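Local atomic coordinates of probable oxidoreductase (Mycobacterium abscessus, PDB entry 4EYE), a protein that probably acts as an oxidoreductase of the quinone oxidoreductase (zeta-crystallin-like) branch of the medium-chain dehydrogenase/reductase superfamily. Residues Q28-P33 with P78-G83; P312-I317 with G332-K337. All coordinates share one frame; numbering follows the deposited sequence.

In the fold
Contact 1 lies at the surface, its centre about 20 Å from the centre of the chain. Contact 2 is partly buried, its centre about 12 Å from that point. The two centres are about 21 Å apart and the contacts do not touch. Contact 1 brings together the loop after strand 21-27 and the loop leading into strand 85-92, by apolar packing round prolines. Contact 2 opens the parallel pairing of strands 313-318 and 337-341 and relies on backbone and serine hydrogen bonds. Its sheet also includes strand 85-92, which follows the second loop of contact 1. Gly-332 to Gly-336 run past Arg-193 and Phe-199, next to the Rossmann-type half of the chain.

Contact 1. Residues Q28-P33 with P78-G83; sequences QSLSGP and PPFVPG
A proline-rich loop-to-loop packing at the surface presses the ring of Pro-78 against Gln-28, Ser-29 and Leu-30. Its CG carbon comes 3.5 Å from Ser-29 C and its CB 3.8 Å from Gln-28 C, so one edge of the pyrrolidine rests on the main chain as residues 28-30 turn away from strand 21-27. The leucine meets the same ring across, at about a right angle: Leu-30 CD2 is 3.8 Å from Pro-78 CG. With CG anti to its own carbonyl carbon (chi1 -67°), Leu-30 also brings CD2 to the edge of the Phe-80 ring, near its plane and 4.2 Å from CE2. These loops belong to the N-terminal, GroES-like half of a medium-chain dehydrogenase/reductase fold, where Phe-80 is hydrogen-bonded through its backbone to Ala-27 and its side chain touches Met-67 of helix 62-68. A cis peptide bond joins Pro-78 to Pro-79, whose CB lies 4.4 Å from Gln-28 CG, a looser contact. The amide of Gln-28 is held instead by Gln-26. Inside the first loop, Ser-29 OG accepts from Ser-31 N (3.2 Å), an ST turn, and is hydrogen-bonded to Ser-31 OG at 2.7 Å.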
loop_
_atom_site.group_PDB
_atom_site.type_symbol
_atom_site.label_atom_id
_atom_site.label_comp_id
_atom_site.label_asym_id
_atom_site.label_seq_id
_atom_site.Cartn_x
_atom_site.Cartn_y
_atom_site.Cartn_z
ATOM N N GLN A 28 21.898 -0.299 8.700
ATOM C CA GLN A 28 23.309 -0.617 8.855
ATOM C C GLN A 28 23.549 -2.071 9.224
ATOM O O GLN A 28 24.690 -2.485 9.429
ATOM C CB GLN A 28 24.012 0.401 9.770
ATOM C CG GLN A 28 24.237 1.663 8.940
ATOM C CD GLN A 28 24.722 2.852 9.689
ATOM O OE1 GLN A 28 25.127 2.746 10.837
ATOM N NE2 GLN A 28 24.729 4.006 9.013
ATOM N N SER A 29 22.466 -2.841 9.279
ATOM C CA SER A 29 22.545 -4.294 9.444
ATOM C C SER A 29 21.207 -4.862 8.967
ATOM O O SER A 29 20.300 -4.089 8.621
ATOM C CB SER A 29 22.811 -4.652 10.906
ATOM O OG SER A 29 21.649 -4.495 11.693
ATOM N N LEU A 30 21.069 -6.187 8.960
ATOM C CA LEU A 30 19.794 -6.804 8.654
ATOM C C LEU A 30 19.094 -7.269 9.935
ATOM O O LEU A 30 18.388 -8.276 9.936
ATOM C CB LEU A 30 19.943 -7.949 7.647
ATOM C CG LEU A 30 20.362 -7.586 6.221
ATOM C CD1 LEU A 30 20.388 -8.809 5.309
ATOM C CD2 LEU A 30 19.449 -6.493 5.636
ATOM N N SER A 31 19.228 -6.479 10.996
ATOM C CA SER A 31 18.635 -6.812 12.295
ATOM C C SER A 31 17.213 -6.227 12.462
ATOM O O SER A 31 16.665 -6.251 13.569
ATOM C CB SER A 31 19.535 -6.284 13.411
ATOM O OG SER A 31 19.570 -4.847 13.375
ATOM N N GLY A 32 16.601 -5.736 11.388
ATOM C CA GLY A 32 15.290 -5.090 11.507
ATOM C C GLY A 32 15.427 -3.626 11.922
ATOM O O GLY A 32 16.503 -3.032 11.738
ATOM N N PRO A 33 14.346 -3.039 12.485
ATOM C CA PRO A 33 14.327 -1.616 12.887
ATOM C C PRO A 33 15.494 -1.161 13.765
ATOM O O PRO A 33 15.949 -0.025 13.618
ATOM C CB PRO A 33 12.998 -1.486 13.647
ATOM C CG PRO A 33 12.107 -2.446 12.956
ATOM C CD PRO A 33 13.002 -3.642 12.620
ATOM N N PRO A 78 23.076 -4.169 3.505
ATOM C CA PRO A 78 23.500 -2.930 4.137
ATOM C C PRO A 78 24.923 -2.485 3.755
ATOM O O PRO A 78 25.780 -3.317 3.411
ATOM C CB PRO A 78 23.466 -3.254 5.646
ATOM C CG PRO A 78 22.668 -4.486 5.768
ATOM C CD PRO A 78 22.894 -5.243 4.500
ATOM N N PRO A 79 25.190 -1.186 3.848
ATOM C CA PRO A 79 24.228 -0.146 4.231
ATOM C C PRO A 79 23.282 0.270 3.087
ATOM O O PRO A 79 23.671 0.331 1.967
ATOM C CB PRO A 79 25.137 0.997 4.694
ATOM C CG PRO A 79 26.423 0.812 3.949
ATOM C CD PRO A 79 26.536 -0.654 3.605
ATOM N N PHE A 80 22.007 0.531 3.374
ATOM C CA PHE A 80 21.083 1.032 2.342
ATOM C C PHE A 80 19.952 1.857 2.974
ATOM O O PHE A 80 19.555 1.630 4.150
ATOM C CB PHE A 80 20.477 -0.115 1.488
ATOM C CG PHE A 80 19.452 -0.953 2.228
ATOM C CD1 PHE A 80 18.110 -0.610 2.235
ATOM C CD2 PHE A 80 19.826 -2.098 2.901
ATOM C CE1 PHE A 80 17.171 -1.387 2.894
ATOM C CE2 PHE A 80 18.884 -2.878 3.586
ATOM C CZ PHE A 80 17.558 -2.487 3.613
ATOM N N VAL A 81 19.446 2.816 2.210
ATOM C CA VAL A 81 18.291 3.642 2.661
ATOM C C VAL A 81 17.026 2.926 2.255
ATOM O O VAL A 81 16.768 2.783 1.055
ATOM C CB VAL A 81 18.333 5.083 2.056
ATOM C CG1 VAL A 81 17.069 5.907 2.422
ATOM C CG2 VAL A 81 19.568 5.794 2.582
ATOM N N PRO A 82 16.229 2.440 3.223
ATOM C CA PRO A 82 14.948 1.849 2.852
ATOM C C PRO A 82 13.934 2.867 2.366
ATOM O O PRO A 82 14.141 4.070 2.501
ATOM C CB PRO A 82 14.444 1.226 4.167
ATOM C CG PRO A 82 15.582 1.355 5.134
ATOM C CD PRO A 82 16.396 2.498 4.681
ATOM N N GLY A 83 12.869 2.353 1.766
ATOM C CA GLY A 83 11.685 3.179 1.464
ATOM C C GLY A 83 11.372 3.176 -0.003
ATOM O O GLY A 83 12.199 3.646 -0.845
#

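Contact 2. Residues P312-I317 with G332-K337; sequences PVSARI and GKVYGK
Lys-337, Ser-314 and Pro-312 carry most of this contact, which starts the parallel pairing of strands 313-318 and 337-341 in a beta-alpha-beta unit whose connecting helix is 322-330. The backbone of Lys-337 bonds to both sides of Val-313, its parallel bridge partner. Lys-337 N donates to Pro-312 O at 3.3 Å, and Lys-337 O accepts from Ser-314 N at 2.9 Å. The second bond is the straighter at nitrogen (154° against 146°), and both donors are tilted from their acceptors' carbonyl planes. Lys-337 O also receives a CA-H...O contact from Val-313 CA at 3.4 Å. The lysine side chain then leaves the contact: a bend at chi2 (75°) helps carry its amine to a salt bridge with Glu-85, which opens strand 85-92 of the same mixed sheet, and a hydrogen bond to Val-60 O. Before the strand, positive-phi Gly-336 follows Tyr-335, whose ring meets Phe-199. The Tyr-335 carbonyl faces Ser-314, whose side-chain oxygen sits between its own backbone N and carbonyl carbon. Ser-314 OG donates a short bond of 2.5 Å to Tyr-335 O, lying in the carbonyl plane, and Val-334 CG1 lies 4.0 Å from the same hydroxyl oxygen.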
loop_
_atom_site.group_PDB
_atom_site.type_symbol
_atom_site.label_atom_id
_atom_site.label_comp_id
_atom_site.label_asym_id
_atom_site.label_seq_id
_atom_site.Cartn_x
_atom_site.Cartn_y
_atom_site.Cartn_z
ATOM N N PRO A 312 -6.638 7.417 4.667
ATOM C CA PRO A 312 -6.315 7.735 6.081
ATOM C C PRO A 312 -4.831 7.617 6.400
ATOM O O PRO A 312 -4.206 6.618 6.068
ATOM C CB PRO A 312 -7.128 6.723 6.898
ATOM C CG PRO A 312 -8.053 6.055 5.939
ATOM C CD PRO A 312 -7.529 6.257 4.531
ATOM N N VAL A 313 -4.284 8.652 7.007
ATOM C CA VAL A 313 -2.932 8.659 7.475
ATOM C C VAL A 313 -2.937 8.817 8.995
ATOM O O VAL A 313 -3.360 9.851 9.510
ATOM C CB VAL A 313 -2.094 9.794 6.848
ATOM C CG1 VAL A 313 -0.659 9.710 7.384
ATOM C CG2 VAL A 313 -2.088 9.654 5.316
ATOM N N SER A 314 -2.496 7.771 9.699
ATOM C CA SER A 314 -2.723 7.703 11.148
ATOM C C SER A 314 -1.540 8.310 11.932
ATOM O O SER A 314 -1.715 8.757 13.072
ATOM C CB SER A 314 -2.976 6.264 11.568
ATOM O OG SER A 314 -1.874 5.415 11.216
ATOM N N ALA A 315 -0.364 8.365 11.307
ATOM C CA ALA A 315 0.825 8.873 11.924
ATOM C C ALA A 315 1.763 9.523 10.889
ATOM O O ALA A 315 1.971 8.975 9.794
ATOM C CB ALA A 315 1.573 7.752 12.625
ATOM N N ARG A 316 2.353 10.662 11.284
ATOM C CA ARG A 316 3.381 11.316 10.521
ATOM C C ARG A 316 4.541 11.557 11.479
ATOM O O ARG A 316 4.461 12.380 12.375
ATOM C CB ARG A 316 2.875 12.612 9.880
ATOM C CG ARG A 316 1.541 12.478 9.197
ATOM C CD ARG A 316 1.170 13.675 8.365
ATOM N NE ARG A 316 -0.211 13.597 7.917
ATOM C CZ ARG A 316 -0.735 14.393 6.977
ATOM N NH1 ARG A 316 0.004 15.317 6.418
ATOM N NH2 ARG A 316 -1.997 14.267 6.614
ATOM N N ILE A 317 5.618 10.823 11.264
ATOM C CA ILE A 317 6.712 10.704 12.236
ATOM C C ILE A 317 7.911 11.407 11.635
ATOM O O ILE A 317 8.161 11.252 10.444
ATOM C CB ILE A 317 7.039 9.237 12.498
ATOM C CG1 ILE A 317 5.793 8.424 12.982
ATOM C CG2 ILE A 317 8.224 9.139 13.452
ATOM C CD1 ILE A 317 5.118 8.928 14.266
ATOM N N GLY A 332 2.760 -3.786 15.156
ATOM C CA GLY A 332 1.333 -3.839 14.822
ATOM C C GLY A 332 0.511 -2.668 15.328
ATOM O O GLY A 332 -0.700 -2.785 15.516
ATOM N N LYS A 333 1.145 -1.526 15.550
ATOM C CA LYS A 333 0.431 -0.347 16.031
ATOM C C LYS A 333 -0.211 0.551 14.943
ATOM O O LYS A 333 -0.940 1.454 15.281
ATOM C CB LYS A 333 1.364 0.476 16.920
ATOM C CG LYS A 333 1.913 -0.342 18.089
ATOM C CD LYS A 333 2.830 0.478 18.989
ATOM C CE LYS A 333 3.162 -0.273 20.282
ATOM N NZ LYS A 333 3.957 0.619 21.140
ATOM N N VAL A 334 0.036 0.286 13.656
ATOM C CA VAL A 334 -0.366 1.206 12.585
ATOM C C VAL A 334 -1.678 0.812 11.927
ATOM O O VAL A 334 -1.808 -0.283 11.382
ATOM C CB VAL A 334 0.718 1.303 11.475
ATOM C CG1 VAL A 334 0.253 2.193 10.309
ATOM C CG2 VAL A 334 2.012 1.804 12.077
ATOM N N TYR A 335 -2.635 1.740 11.968
ATOM C CA TYR A 335 -3.870 1.632 11.220
ATOM C C TYR A 335 -3.734 2.514 9.983
ATOM O O TYR A 335 -3.253 3.623 10.051
ATOM C CB TYR A 335 -5.087 2.068 12.050
ATOM C CG TYR A 335 -5.311 1.367 13.385
ATOM C CD1 TYR A 335 -4.661 0.177 13.717
ATOM C CD2 TYR A 335 -6.155 1.928 14.323
ATOM C CE1 TYR A 335 -4.841 -0.429 14.972
ATOM C CE2 TYR A 335 -6.366 1.341 15.565
ATOM C CZ TYR A 335 -5.712 0.154 15.887
ATOM O OH TYR A 335 -5.921 -0.420 17.120
ATOM N N GLY A 336 -4.173 2.025 8.850
ATOM C CA GLY A 336 -4.108 2.808 7.615
ATOM C C GLY A 336 -2.628 2.969 7.249
ATOM O O GLY A 336 -1.877 1.980 7.212
ATOM N N LYS A 337 -2.203 4.204 7.009
ATOM C CA LYS A 337 -0.859 4.466 6.564
ATOM C C LYS A 337 -0.078 5.317 7.588
ATOM O O LYS A 337 -0.585 6.285 8.128
ATOM C CB LYS A 337 -0.905 5.181 5.202
ATOM C CG LYS A 337 0.448 5.249 4.487
ATOM C CD LYS A 337 0.798 3.867 3.901
ATOM C CE LYS A 337 2.163 3.829 3.268
ATOM N NZ LYS A 337 2.423 2.491 2.653
#